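Local structure of virulence-associated protein I (Coxiella burnetii, 3TRB) at residues I12-I17 / R52-D57; G23-M28 / K64-T69; T41-A46 / A56-R61. The protein probably binds DNA through a helix-turn-helix domain, as the antidote (antitoxin) half of a HigA-family addiction module. All blocks are in the same frame, centred on the assembly; numbering follows the deposited sequence. Where two conformers were deposited one is given.

In the fold
All three contacts draw on helix 56-66 or the turns at its ends, and each brings to it an earlier part of the all-helical fold. Contact 1 joins the start of helix 14-24 to the lead-in of helix 56-66, and contact 2 the far ends of the same helices; their centres lie about 14 Å apart. Contact 3 bridges to helix 41-48, its centre about 8 Å from that of contact 1 and about 13 Å from that of contact 2. Along the chain, contact 3 is nested within the loop that contact 2 closes, whereas contacts 1 and 2 alternate. All lie in or beside the helix-turn-helix bundle that probably binds DNA, and each touches the second subunit.

Contact 1: I12-I17 / R52-D57; sequences IHPGEI and RSITAD
The N-cap of helix 14-24 meets the loop leading into helix 56-66 in this contact, where H13 and P14 face R52 to I54. H13 is the cap: its ND1 accepts the backbone N-H of G15, with G15 N 3.0 Å from H13 ND1 and 30° out of the ring plane. With CG anti to the backbone N (chi1 -168°), the imidazole folds back over the helix start, and CD of P14 lies over one of its faces, offset toward the rim. The NE2-CE1 side of the ring reaches the other segment, with R52 O at the ring edge, 3.1 Å from both H13 NE2 and H13 CE1. A water bound to H13 NE2 at 3.0 Å and to S53 OG at 2.7 Å links the ring to the serine. The capping bond and the water thus hold the two ring nitrogens at once and should limit rotation of the imidazole. Next to this polar part, the CD1 methyl at the end of the extended I54 side chain presses on the P14 ring, with P14 CB 3.5 Å from I54 CD1, a tight carbon pair. Helix 70-96 packs against both segments: Y80 meets the H13 ring edge-to-face, Q77 accepts the backbone N-H of I54 and touches P14, and W73 packs on I54, which also rests on A59 and L62 of helix 56-66.

Contact 2: G23-M28 / K64-T69; sequences GFLDKM and KFFGTT
L25 and M28, on the turn that ends helix 14-24, pack against the paired rings of F66 and F65 at the end of helix 56-66, at one end of the helix-turn-helix bundle. The tight part is L25 on F66: one methyl, L25 CD1, comes to the edge of the ring near its plane, 3.5 Å from F66 CE1. Beside it, selenomethionine M28 and F65 point at each other from their two segments, each with CG anti to its own backbone N (chi1 177° in both). M28 SE stands 3.8 Å from F65 CZ and 4.9 Å from the ring centroid, an oblique Met-aromatic contact, and a bend at chi3 brings M28 CE to the ring edge, 3.8 Å from F65 CZ. The rings are themselves packed together, F65 CD2 lying 3.5 Å above the F66 plane over its centre. H36 stacks on F65, which also touches L33 and L37 of helix 30-37, while L18 and L22 touch F66. The loose side is the turn beyond L25, the centre of an inverse gamma turn: D26 and K27 have positive phi and are exposed, and K27 N returns to G23 O at 3.1 Å. Y100 of the second subunit packs on L25, D26 and M28. The chemistry is apolar and selenium-aromatic, consistent with the two segments being held mainly by shape and dispersion, with no polar bond between them.

Contact 3: T41-A46 / A56-R61; sequences TNRVTA and ADTALR
The R43 and T58 side chains run antiparallel alongside each other, one from helix 41-48 and one from helix 56-66, with R43 CD 4.1 Å from T58 OG1. In the helix-turn-helix pair of helices 30-37 and 41-48, the second is probably the DNA-recognition helix, as in the XRE family. CG anti to the backbone N and a bend at chi3 (-55°) carry the R43 guanidinium past the threonine toward D57. It stops short of a salt bridge: R43 NH1 is 4.3 Å from D57 OD2, which approaches the guanidinium obliquely. A water fills the step, accepting from R43 NH1 at 2.7 Å. It donates to D57 OD2 at 2.8 Å. A third hydrogen bond joins it to T58 OG1 at 2.6 Å. D57 OD2 is also gripped by R61, one turn on, whose NE donates at 2.9 Å in its own guanidinium plane, on the syn side but 30° out of the carboxylate plane. E96 of the second subunit extends the charged network by a salt bridge to R61. With a water and R61 donating to one oxygen, and two arginines near it, D57 probably stays ionised; these two segments are thus joined mainly by a water-bridged, electrostatic link.

Contact 1: I12-I17 / R52-D57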
ATOM      1  N   ILE A  12      -6.706  20.525  14.254  1.00 31.15           N
ATOM      2  CA  ILE A  12      -7.241  21.657  13.510  1.00 30.83           C
ATOM      3  C   ILE A  12      -8.328  21.166  12.569  1.00 28.96           C
ATOM      4  O   ILE A  12      -8.035  20.528  11.559  1.00 27.10           O
ATOM      5  CB  ILE A  12      -6.153  22.347  12.668  1.00 32.62           C
ATOM      6  CG1 ILE A  12      -4.933  22.682  13.530  1.00 38.69           C
ATOM      7  CG2 ILE A  12      -6.709  23.601  12.001  1.00 29.26           C
ATOM      8  CD1 ILE A  12      -5.169  23.802  14.513  1.00 37.97           C
ATOM      9  N   HIS A  13      -9.583  21.450  12.899  1.00 26.67           N
ATOM     10  CA  HIS A  13     -10.683  21.062  12.025  1.00 24.96           C
ATOM     11  C   HIS A  13     -10.596  21.850  10.723  1.00 20.55           C
ATOM     12  O   HIS A  13     -10.319  23.049  10.737  1.00 24.47           O
ATOM     13  CB  HIS A  13     -12.037  21.287  12.701  1.00 24.47           C
ATOM     14  CG  HIS A  13     -13.182  20.644  11.979  1.00 25.39           C
ATOM     15  ND1 HIS A  13     -13.881  21.279  10.977  1.00 22.89           N
ATOM     16  CD2 HIS A  13     -13.739  19.416  12.107  1.00 25.67           C
ATOM     17  CE1 HIS A  13     -14.824  20.473  10.520  1.00 20.82           C
ATOM     18  NE2 HIS A  13     -14.759  19.336  11.190  1.00 25.24           N
ATOM     19  N   PRO A  14     -10.818  21.172   9.588  1.00 23.73           N
ATOM     20  CA  PRO A  14     -10.748  21.813   8.272  1.00 24.14           C
ATOM     21  C   PRO A  14     -11.586  23.089   8.205  1.00 23.39           C
ATOM     22  O   PRO A  14     -11.213  24.032   7.508  1.00 25.30           O
ATOM     23  CB  PRO A  14     -11.328  20.747   7.340  1.00 21.68           C
ATOM     24  CG  PRO A  14     -11.003  19.463   8.013  1.00 23.09           C
ATOM     25  CD  PRO A  14     -11.135  19.736   9.486  1.00 22.79           C
ATOM     26  N   GLY A  15     -12.703  23.113   8.927  1.00 21.90           N
ATOM     27  CA  GLY A  15     -13.567  24.278   8.953  1.00 22.45           C
ATOM     28  C   GLY A  15     -12.848  25.521   9.442  1.00 24.55           C
ATOM     29  O   GLY A  15     -13.167  26.636   9.033  1.00 24.74           O
ATOM     30  N   GLU A  16     -11.878  25.324  10.330  1.00 25.80           N
ATOM     31  CA  GLU A  16     -11.053  26.420  10.820  1.00 28.54           C
ATOM     32  C   GLU A  16     -10.279  27.048   9.671  1.00 26.37           C
ATOM     33  O   GLU A  16     -10.244  28.269   9.521  1.00 25.44           O
ATOM     34  CB  GLU A  16     -10.064  25.912  11.869  1.00 30.02           C
ATOM     35  CG  GLU A  16     -10.240  26.515  13.247  1.00 36.57           C
ATOM     36  CD  GLU A  16      -9.046  26.251  14.140  1.00 40.52           C
ATOM     37  OE1 GLU A  16      -7.925  26.657  13.767  1.00 36.26           O
ATOM     38  OE2 GLU A  16      -9.223  25.630  15.208  1.00 46.28           O
ATOM     39  N   ILE A  17      -9.653  26.197   8.869  1.00 22.15           N
ATOM     40  CA  ILE A  17      -8.854  26.641   7.737  1.00 25.53           C
ATOM     41  C   ILE A  17      -9.738  27.229   6.642  1.00 26.68           C
ATOM     42  O   ILE A  17      -9.374  28.216   6.001  1.00 24.87           O
ATOM     43  CB  ILE A  17      -8.017  25.481   7.172  1.00 30.03           C
ATOM     44  CG1 ILE A  17      -7.129  24.893   8.274  1.00 30.66           C
ATOM     45  CG2 ILE A  17      -7.184  25.947   5.990  1.00 31.33           C
ATOM     46  CD1 ILE A  17      -6.321  23.694   7.841  1.00 32.76           C
ATOM     47  N   ARG A  52     -19.297  18.943  11.226  0.58 33.52           N
ATOM     48  CA  ARG A  52     -19.348  17.951  10.161  0.58 29.30           C
ATOM     49  C   ARG A  52     -18.013  17.861   9.435  0.58 27.30           C
ATOM     50  O   ARG A  52     -17.225  18.806   9.437  0.58 26.43           O
ATOM     51  CB  ARG A  52     -20.483  18.252   9.178  0.58 30.33           C
ATOM     52  CG  ARG A  52     -21.884  18.043   9.750  0.58 33.19           C
ATOM     53  CD  ARG A  52     -22.095  16.615  10.237  0.58 34.77           C
ATOM     54  NE  ARG A  52     -23.468  16.385  10.683  0.58 37.60           N
ATOM     55  CZ  ARG A  52     -23.897  16.566  11.928  0.58 43.13           C
ATOM     56  NH1 ARG A  52     -23.063  16.982  12.870  0.58 42.58           N
ATOM     57  NH2 ARG A  52     -25.164  16.330  12.235  0.58 46.54           N
ATOM     58  N   SER A  53     -17.769  16.711   8.821  1.00 23.56           N
ATOM     59  CA  SER A  53     -16.506  16.451   8.140  1.00 25.14           C
ATOM     60  C   SER A  53     -16.554  16.857   6.672  1.00 25.74           C
ATOM     61  O   SER A  53     -17.627  17.082   6.115  1.00 27.45           O
ATOM     62  CB  SER A  53     -16.136  14.968   8.244  1.00 30.38           C
ATOM     63  OG  SER A  53     -16.016  14.561   9.597  1.00 37.94           O
ATOM     64  N   ILE A  54     -15.382  16.955   6.052  1.00 21.69           N
ATOM     65  CA  ILE A  54     -15.301  17.178   4.615  1.00 23.40           C
ATOM     66  C   ILE A  54     -15.344  15.841   3.890  1.00 25.88           C
ATOM     67  O   ILE A  54     -14.412  15.040   3.988  1.00 26.03           O
ATOM     68  CB  ILE A  54     -14.016  17.920   4.215  1.00 25.39           C
ATOM     69  CG1 ILE A  54     -14.012  19.338   4.792  1.00 28.41           C
ATOM     70  CG2 ILE A  54     -13.879  17.970   2.701  1.00 23.53           C
ATOM     71  CD1 ILE A  54     -12.882  20.200   4.274  1.00 33.54           C
ATOM     72  N   THR A  55     -16.433  15.598   3.169  1.00 22.79           N
ATOM     73  CA  THR A  55     -16.559  14.380   2.382  1.00 23.02           C
ATOM     74  C   THR A  55     -15.840  14.546   1.050  1.00 22.49           C
ATOM     75  O   THR A  55     -15.393  15.641   0.710  1.00 20.76           O
ATOM     76  CB  THR A  55     -18.035  14.037   2.117  1.00 23.36           C
ATOM     77  OG1 THR A  55     -18.632  15.073   1.326  1.00 21.23           O
ATOM     78  CG2 THR A  55     -18.792  13.904   3.429  1.00 27.23           C
ATOM     79  N   ALA A  56     -15.728  13.455   0.299  1.00 19.65           N
ATOM     80  CA  ALA A  56     -15.083  13.498  -1.008  1.00 19.90           C
ATOM     81  C   ALA A  56     -15.820  14.438  -1.957  1.00 19.48           C
ATOM     82  O   ALA A  56     -15.199  15.142  -2.753  1.00 20.72           O
ATOM     83  CB  ALA A  56     -14.990  12.102  -1.603  1.00 19.50           C
ATOM     84  N   ASP A  57     -17.146  14.443  -1.868  1.00 20.15           N
ATOM     85  CA  ASP A  57     -17.959  15.318  -2.705  1.00 21.72           C
ATOM     86  C   ASP A  57     -17.670  16.786  -2.413  1.00 21.30           C
ATOM     87  O   ASP A  57     -17.519  17.595  -3.329  1.00 19.16           O
ATOM     88  CB  ASP A  57     -19.446  15.025  -2.504  1.00 24.05           C
ATOM     89  CG  ASP A  57     -20.331  15.914  -3.349  1.00 26.97           C
ATOM     90  OD1 ASP A  57     -20.615  15.544  -4.508  1.00 30.57           O
ATOM     91  OD2 ASP A  57     -20.736  16.987  -2.857  1.00 29.02           O
TER
HETATM   92  O   HOH W   1     -15.275  16.424  11.414  1.00 24.63           O

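Contact 2: G23-M28 / K64-T69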
ATOM      1  N   GLY A  23     -12.403  34.457   4.928  1.00 27.21           N
ATOM      2  CA  GLY A  23     -12.114  35.782   5.443  1.00 30.03           C
ATOM      3  C   GLY A  23     -11.224  36.577   4.508  1.00 30.69           C
ATOM      4  O   GLY A  23     -11.446  37.767   4.293  1.00 33.92           O
ATOM      5  N   PHE A  24     -10.220  35.910   3.947  1.00 31.91           N
ATOM      6  CA  PHE A  24      -9.269  36.554   3.046  1.00 38.52           C
ATOM      7  C   PHE A  24      -9.928  36.973   1.735  1.00 40.63           C
ATOM      8  O   PHE A  24      -9.555  37.982   1.137  1.00 41.21           O
ATOM      9  CB  PHE A  24      -8.077  35.630   2.772  1.00 39.05           C
ATOM     10  CG  PHE A  24      -7.074  36.201   1.808  1.00 43.71           C
ATOM     11  CD1 PHE A  24      -6.254  37.251   2.184  1.00 47.89           C
ATOM     12  CD2 PHE A  24      -6.949  35.686   0.528  1.00 41.51           C
ATOM     13  CE1 PHE A  24      -5.332  37.781   1.303  1.00 49.11           C
ATOM     14  CE2 PHE A  24      -6.027  36.211  -0.358  1.00 44.63           C
ATOM     15  CZ  PHE A  24      -5.217  37.260   0.030  1.00 47.94           C
ATOM     16  N   LEU A  25     -10.915  36.195   1.298  1.00 35.13           N
ATOM     17  CA  LEU A  25     -11.619  36.476   0.051  1.00 36.25           C
ATOM     18  C   LEU A  25     -12.770  37.462   0.250  1.00 37.53           C
ATOM     19  O   LEU A  25     -13.934  37.127   0.030  1.00 37.55           O
ATOM     20  CB  LEU A  25     -12.135  35.177  -0.573  1.00 35.73           C
ATOM     21  CG  LEU A  25     -11.074  34.124  -0.908  1.00 37.10           C
ATOM     22  CD1 LEU A  25     -11.722  32.899  -1.531  1.00 39.63           C
ATOM     23  CD2 LEU A  25     -10.006  34.696  -1.830  1.00 36.17           C
ATOM     24  N   ASP A  26     -12.431  38.682   0.660  1.00 35.37           N
ATOM     25  CA  ASP A  26     -13.423  39.735   0.868  1.00 38.92           C
ATOM     26  C   ASP A  26     -14.507  39.331   1.868  1.00 38.20           C
ATOM     27  O   ASP A  26     -15.690  39.579   1.644  1.00 29.09           O
ATOM     28  CB  ASP A  26     -14.061  40.144  -0.463  1.00 44.06           C
ATOM     29  CG  ASP A  26     -13.089  40.858  -1.381  1.00 49.97           C
ATOM     30  OD1 ASP A  26     -12.219  41.594  -0.869  1.00 51.05           O
ATOM     31  OD2 ASP A  26     -13.197  40.683  -2.614  1.00 53.30           O
ATOM     32  N   LYS A  27     -14.095  38.711   2.971  1.00 33.86           N
ATOM     33  CA  LYS A  27     -15.022  38.297   4.021  1.00 29.65           C
ATOM     34  C   LYS A  27     -16.234  37.562   3.452  1.00 30.15           C
ATOM     35  O   LYS A  27     -17.375  37.970   3.667  1.00 30.75           O
ATOM     36  CB  LYS A  27     -15.482  39.507   4.840  1.00 27.87           C
ATOM     37  CG  LYS A  27     -14.347  40.322   5.438  1.00 29.26           C
ATOM     38  CD  LYS A  27     -14.878  41.509   6.226  1.00 28.64           C
ATOM     39  CE  LYS A  27     -13.748  42.378   6.755  1.00 27.72           C
ATOM     40  NZ  LYS A  27     -14.262  43.579   7.475  1.00 27.85           N
HETATM   41  N   MSE A  28     -15.981  36.480   2.723  1.00 30.32           N
HETATM   42  CA  MSE A  28     -17.058  35.704   2.122  1.00 32.32           C
HETATM   43  C   MSE A  28     -17.878  34.977   3.184  1.00 31.21           C
HETATM   44  O   MSE A  28     -17.324  34.350   4.087  1.00 30.34           O
HETATM   45  CB  MSE A  28     -16.498  34.707   1.105  1.00 32.68           C
HETATM   46  CG  MSE A  28     -17.547  33.806   0.484  1.00 33.30           C
HETATM   47 SE   MSE A  28     -16.832  32.688  -0.944  1.00 38.48          SE
HETATM   48  CE  MSE A  28     -16.405  34.079  -2.244  1.00 42.43           C
ATOM     49  N   LYS A  64     -12.549  22.687  -6.955  1.00 26.94           N
ATOM     50  CA  LYS A  64     -12.947  23.394  -8.168  1.00 25.07           C
ATOM     51  C   LYS A  64     -13.098  24.891  -7.912  1.00 26.56           C
ATOM     52  O   LYS A  64     -12.722  25.712  -8.745  1.00 27.96           O
ATOM     53  CB  LYS A  64     -14.259  22.821  -8.712  1.00 27.82           C
ATOM     54  CG  LYS A  64     -14.802  23.534  -9.945  1.00 32.48           C
ATOM     55  CD  LYS A  64     -13.981  23.220 -11.184  1.00 38.34           C
ATOM     56  CE  LYS A  64     -14.568  23.886 -12.422  1.00 41.19           C
ATOM     57  NZ  LYS A  64     -15.945  23.402 -12.719  1.00 42.23           N
ATOM     58  N   PHE A  65     -13.647  25.241  -6.753  1.00 25.82           N
ATOM     59  CA  PHE A  65     -13.880  26.641  -6.418  1.00 26.27           C
ATOM     60  C   PHE A  65     -12.594  27.381  -6.063  1.00 29.22           C
ATOM     61  O   PHE A  65     -12.334  28.467  -6.581  1.00 24.57           O
ATOM     62  CB  PHE A  65     -14.886  26.762  -5.274  1.00 25.63           C
ATOM     63  CG  PHE A  65     -15.126  28.177  -4.822  1.00 31.16           C
ATOM     64  CD1 PHE A  65     -15.851  29.055  -5.608  1.00 30.09           C
ATOM     65  CD2 PHE A  65     -14.637  28.624  -3.604  1.00 33.12           C
ATOM     66  CE1 PHE A  65     -16.078  30.355  -5.195  1.00 32.22           C
ATOM     67  CE2 PHE A  65     -14.861  29.922  -3.185  1.00 35.25           C
ATOM     68  CZ  PHE A  65     -15.583  30.788  -3.982  1.00 32.64           C
ATOM     69  N   PHE A  66     -11.796  26.794  -5.174  1.00 26.47           N
ATOM     70  CA  PHE A  66     -10.575  27.437  -4.695  1.00 33.19           C
ATOM     71  C   PHE A  66      -9.373  27.190  -5.605  1.00 33.56           C
ATOM     72  O   PHE A  66      -8.322  27.806  -5.437  1.00 35.76           O
ATOM     73  CB  PHE A  66     -10.250  26.999  -3.261  1.00 34.98           C
ATOM     74  CG  PHE A  66     -11.167  27.587  -2.226  1.00 38.47           C
ATOM     75  CD1 PHE A  66     -11.079  28.925  -1.886  1.00 41.94           C
ATOM     76  CD2 PHE A  66     -12.115  26.802  -1.592  1.00 36.05           C
ATOM     77  CE1 PHE A  66     -11.922  29.472  -0.937  1.00 41.54           C
ATOM     78  CE2 PHE A  66     -12.960  27.344  -0.642  1.00 35.79           C
ATOM     79  CZ  PHE A  66     -12.863  28.680  -0.314  1.00 39.97           C
ATOM     80  N   GLY A  67      -9.532  26.289  -6.568  1.00 33.08           N
ATOM     81  CA  GLY A  67      -8.458  25.981  -7.495  1.00 35.68           C
ATOM     82  C   GLY A  67      -7.366  25.138  -6.864  1.00 40.27           C
ATOM     83  O   GLY A  67      -6.197  25.236  -7.236  1.00 40.67           O
ATOM     84  N   THR A  68      -7.752  24.307  -5.902  1.00 38.74           N
ATOM     85  CA  THR A  68      -6.814  23.406  -5.246  1.00 34.87           C
ATOM     86  C   THR A  68      -7.036  21.981  -5.731  1.00 31.79           C
ATOM     87  O   THR A  68      -7.737  21.752  -6.717  1.00 31.45           O
ATOM     88  CB  THR A  68      -6.993  23.429  -3.717  1.00 34.25           C
ATOM     89  OG1 THR A  68      -8.200  22.741  -3.364  1.00 32.55           O
ATOM     90  CG2 THR A  68      -7.056  24.858  -3.205  1.00 38.43           C
ATOM     91  N   THR A  69      -6.432  21.023  -5.037  1.00 28.69           N
ATOM     92  CA  THR A  69      -6.720  19.617  -5.274  1.00 25.99           C
ATOM     93  C   THR A  69      -7.741  19.157  -4.242  1.00 26.19           C
ATOM     94  O   THR A  69      -7.836  19.738  -3.161  1.00 22.80           O
ATOM     95  CB  THR A  69      -5.458  18.750  -5.133  1.00 27.81           C
ATOM     96  OG1 THR A  69      -5.022  18.761  -3.768  1.00 26.65           O
ATOM     97  CG2 THR A  69      -4.346  19.278  -6.024  1.00 30.80           C
TER

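Contact 3: T41-A46 / A56-R61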
ATOM      1  N   THR A  41     -26.568  25.763   2.704  1.00 31.44           N
ATOM      2  CA  THR A  41     -25.828  26.637   3.605  1.00 32.86           C
ATOM      3  C   THR A  41     -25.541  25.898   4.905  1.00 31.72           C
ATOM      4  O   THR A  41     -24.491  26.081   5.518  1.00 31.09           O
ATOM      5  CB  THR A  41     -26.606  27.931   3.916  1.00 35.13           C
ATOM      6  OG1 THR A  41     -26.909  28.615   2.694  1.00 35.83           O
ATOM      7  CG2 THR A  41     -25.782  28.845   4.809  1.00 32.78           C
ATOM      8  N   ASN A  42     -26.484  25.056   5.315  1.00 31.11           N
ATOM      9  CA  ASN A  42     -26.330  24.242   6.516  1.00 37.36           C
ATOM     10  C   ASN A  42     -25.051  23.409   6.504  1.00 30.13           C
ATOM     11  O   ASN A  42     -24.385  23.266   7.528  1.00 29.67           O
ATOM     12  CB  ASN A  42     -27.542  23.328   6.700  1.00 47.91           C
ATOM     13  CG  ASN A  42     -28.788  24.090   7.103  1.00 60.37           C
ATOM     14  OD1 ASN A  42     -28.740  24.973   7.960  1.00 65.43           O
ATOM     15  ND2 ASN A  42     -29.913  23.750   6.486  1.00 63.87           N
ATOM     16  N   ARG A  43     -24.718  22.858   5.341  1.00 28.05           N
ATOM     17  CA  ARG A  43     -23.526  22.027   5.203  1.00 28.41           C
ATOM     18  C   ARG A  43     -22.253  22.843   5.407  1.00 27.25           C
ATOM     19  O   ARG A  43     -21.327  22.405   6.088  1.00 24.86           O
ATOM     20  CB  ARG A  43     -23.503  21.346   3.835  1.00 27.38           C
ATOM     21  CG  ARG A  43     -22.384  20.333   3.663  1.00 28.35           C
ATOM     22  CD  ARG A  43     -22.503  19.624   2.325  1.00 29.89           C
ATOM     23  NE  ARG A  43     -23.817  19.010   2.159  1.00 30.96           N
ATOM     24  CZ  ARG A  43     -24.289  18.542   1.008  1.00 31.22           C
ATOM     25  NH1 ARG A  43     -23.555  18.616  -0.093  1.00 29.16           N
ATOM     26  NH2 ARG A  43     -25.498  18.001   0.958  1.00 33.34           N
ATOM     27  N   VAL A  44     -22.213  24.030   4.811  1.00 28.65           N
ATOM     28  CA  VAL A  44     -21.076  24.927   4.977  1.00 27.71           C
ATOM     29  C   VAL A  44     -20.936  25.364   6.433  1.00 25.44           C
ATOM     30  O   VAL A  44     -19.849  25.311   7.006  1.00 27.14           O
ATOM     31  CB  VAL A  44     -21.207  26.176   4.086  1.00 25.84           C
ATOM     32  CG1 VAL A  44     -20.148  27.202   4.453  1.00 21.43           C
ATOM     33  CG2 VAL A  44     -21.106  25.793   2.616  1.00 23.83           C
ATOM     34  N   THR A  45     -22.045  25.795   7.026  1.00 24.91           N
ATOM     35  CA  THR A  45     -22.053  26.228   8.419  1.00 30.84           C
ATOM     36  C   THR A  45     -21.584  25.123   9.362  1.00 27.59           C
ATOM     37  O   THR A  45     -20.812  25.373  10.289  1.00 28.61           O
ATOM     38  CB  THR A  45     -23.453  26.701   8.846  1.00 36.72           C
ATOM     39  OG1 THR A  45     -23.762  27.932   8.181  1.00 41.08           O
ATOM     40  CG2 THR A  45     -23.507  26.917  10.349  1.00 40.09           C
ATOM     41  N   ALA A  46     -22.054  23.904   9.119  1.00 25.76           N
ATOM     42  CA  ALA A  46     -21.678  22.763   9.944  1.00 27.76           C
ATOM     43  C   ALA A  46     -20.176  22.498   9.874  1.00 25.41           C
ATOM     44  O   ALA A  46     -19.541  22.216  10.889  1.00 24.43           O
ATOM     45  CB  ALA A  46     -22.459  21.527   9.526  1.00 29.50           C
ATOM     46  N   ALA A  56     -15.728  13.455   0.299  1.00 19.65           N
ATOM     47  CA  ALA A  56     -15.083  13.498  -1.008  1.00 19.90           C
ATOM     48  C   ALA A  56     -15.820  14.438  -1.957  1.00 19.48           C
ATOM     49  O   ALA A  56     -15.199  15.142  -2.753  1.00 20.72           O
ATOM     50  CB  ALA A  56     -14.990  12.102  -1.603  1.00 19.50           C
ATOM     51  N   ASP A  57     -17.146  14.443  -1.868  1.00 20.15           N
ATOM     52  CA  ASP A  57     -17.959  15.318  -2.705  1.00 21.72           C
ATOM     53  C   ASP A  57     -17.670  16.786  -2.413  1.00 21.30           C
ATOM     54  O   ASP A  57     -17.519  17.595  -3.329  1.00 19.16           O
ATOM     55  CB  ASP A  57     -19.446  15.025  -2.504  1.00 24.05           C
ATOM     56  CG  ASP A  57     -20.331  15.914  -3.349  1.00 26.97           C
ATOM     57  OD1 ASP A  57     -20.615  15.544  -4.508  1.00 30.57           O
ATOM     58  OD2 ASP A  57     -20.736  16.987  -2.857  1.00 29.02           O
ATOM     59  N   THR A  58     -17.592  17.127  -1.133  1.00 18.23           N
ATOM     60  CA  THR A  58     -17.303  18.496  -0.728  1.00 22.00           C
ATOM     61  C   THR A  58     -15.885  18.884  -1.127  1.00 20.34           C
ATOM     62  O   THR A  58     -15.638  20.011  -1.559  1.00 21.99           O
ATOM     63  CB  THR A  58     -17.479  18.684   0.784  1.00 21.77           C
ATOM     64  OG1 THR A  58     -18.830  18.378   1.148  1.00 22.31           O
ATOM     65  CG2 THR A  58     -17.166  20.118   1.180  1.00 19.78           C
ATOM     66  N   ALA A  59     -14.955  17.944  -0.985  1.00 18.06           N
ATOM     67  CA  ALA A  59     -13.566  18.183  -1.354  1.00 20.10           C
ATOM     68  C   ALA A  59     -13.440  18.536  -2.833  1.00 20.61           C
ATOM     69  O   ALA A  59     -12.691  19.440  -3.201  1.00 20.77           O
ATOM     70  CB  ALA A  59     -12.713  16.967  -1.020  1.00 18.67           C
ATOM     71  N   LEU A  60     -14.179  17.819  -3.674  1.00 21.12           N
ATOM     72  CA  LEU A  60     -14.161  18.065  -5.114  1.00 22.17           C
ATOM     73  C   LEU A  60     -14.710  19.446  -5.445  1.00 22.90           C
ATOM     74  O   LEU A  60     -14.196  20.135  -6.326  1.00 22.27           O
ATOM     75  CB  LEU A  60     -14.966  16.993  -5.852  1.00 23.34           C
ATOM     76  CG  LEU A  60     -14.339  15.600  -5.950  1.00 24.16           C
ATOM     77  CD1 LEU A  60     -15.331  14.608  -6.534  1.00 22.37           C
ATOM     78  CD2 LEU A  60     -13.071  15.648  -6.783  1.00 22.83           C
ATOM     79  N   ARG A  61     -15.758  19.849  -4.733  1.00 22.82           N
ATOM     80  CA  ARG A  61     -16.369  21.155  -4.951  1.00 23.30           C
ATOM     81  C   ARG A  61     -15.442  22.278  -4.491  1.00 21.09           C
ATOM     82  O   ARG A  61     -15.261  23.271  -5.195  1.00 18.86           O
ATOM     83  CB  ARG A  61     -17.722  21.240  -4.245  1.00 22.34           C
ATOM     84  CG  ARG A  61     -18.718  20.194  -4.724  1.00 24.31           C
ATOM     85  CD  ARG A  61     -20.046  20.292  -3.996  1.00 24.98           C
ATOM     86  NE  ARG A  61     -21.007  19.323  -4.514  1.00 25.64           N
ATOM     87  CZ  ARG A  61     -21.795  19.542  -5.561  1.00 30.66           C
ATOM     88  NH1 ARG A  61     -21.737  20.699  -6.204  1.00 31.08           N
ATOM     89  NH2 ARG A  61     -22.639  18.602  -5.967  1.00 31.45           N
TER
HETATM   90  O   HOH W   2     -20.900  18.386  -0.487  1.00 32.69           O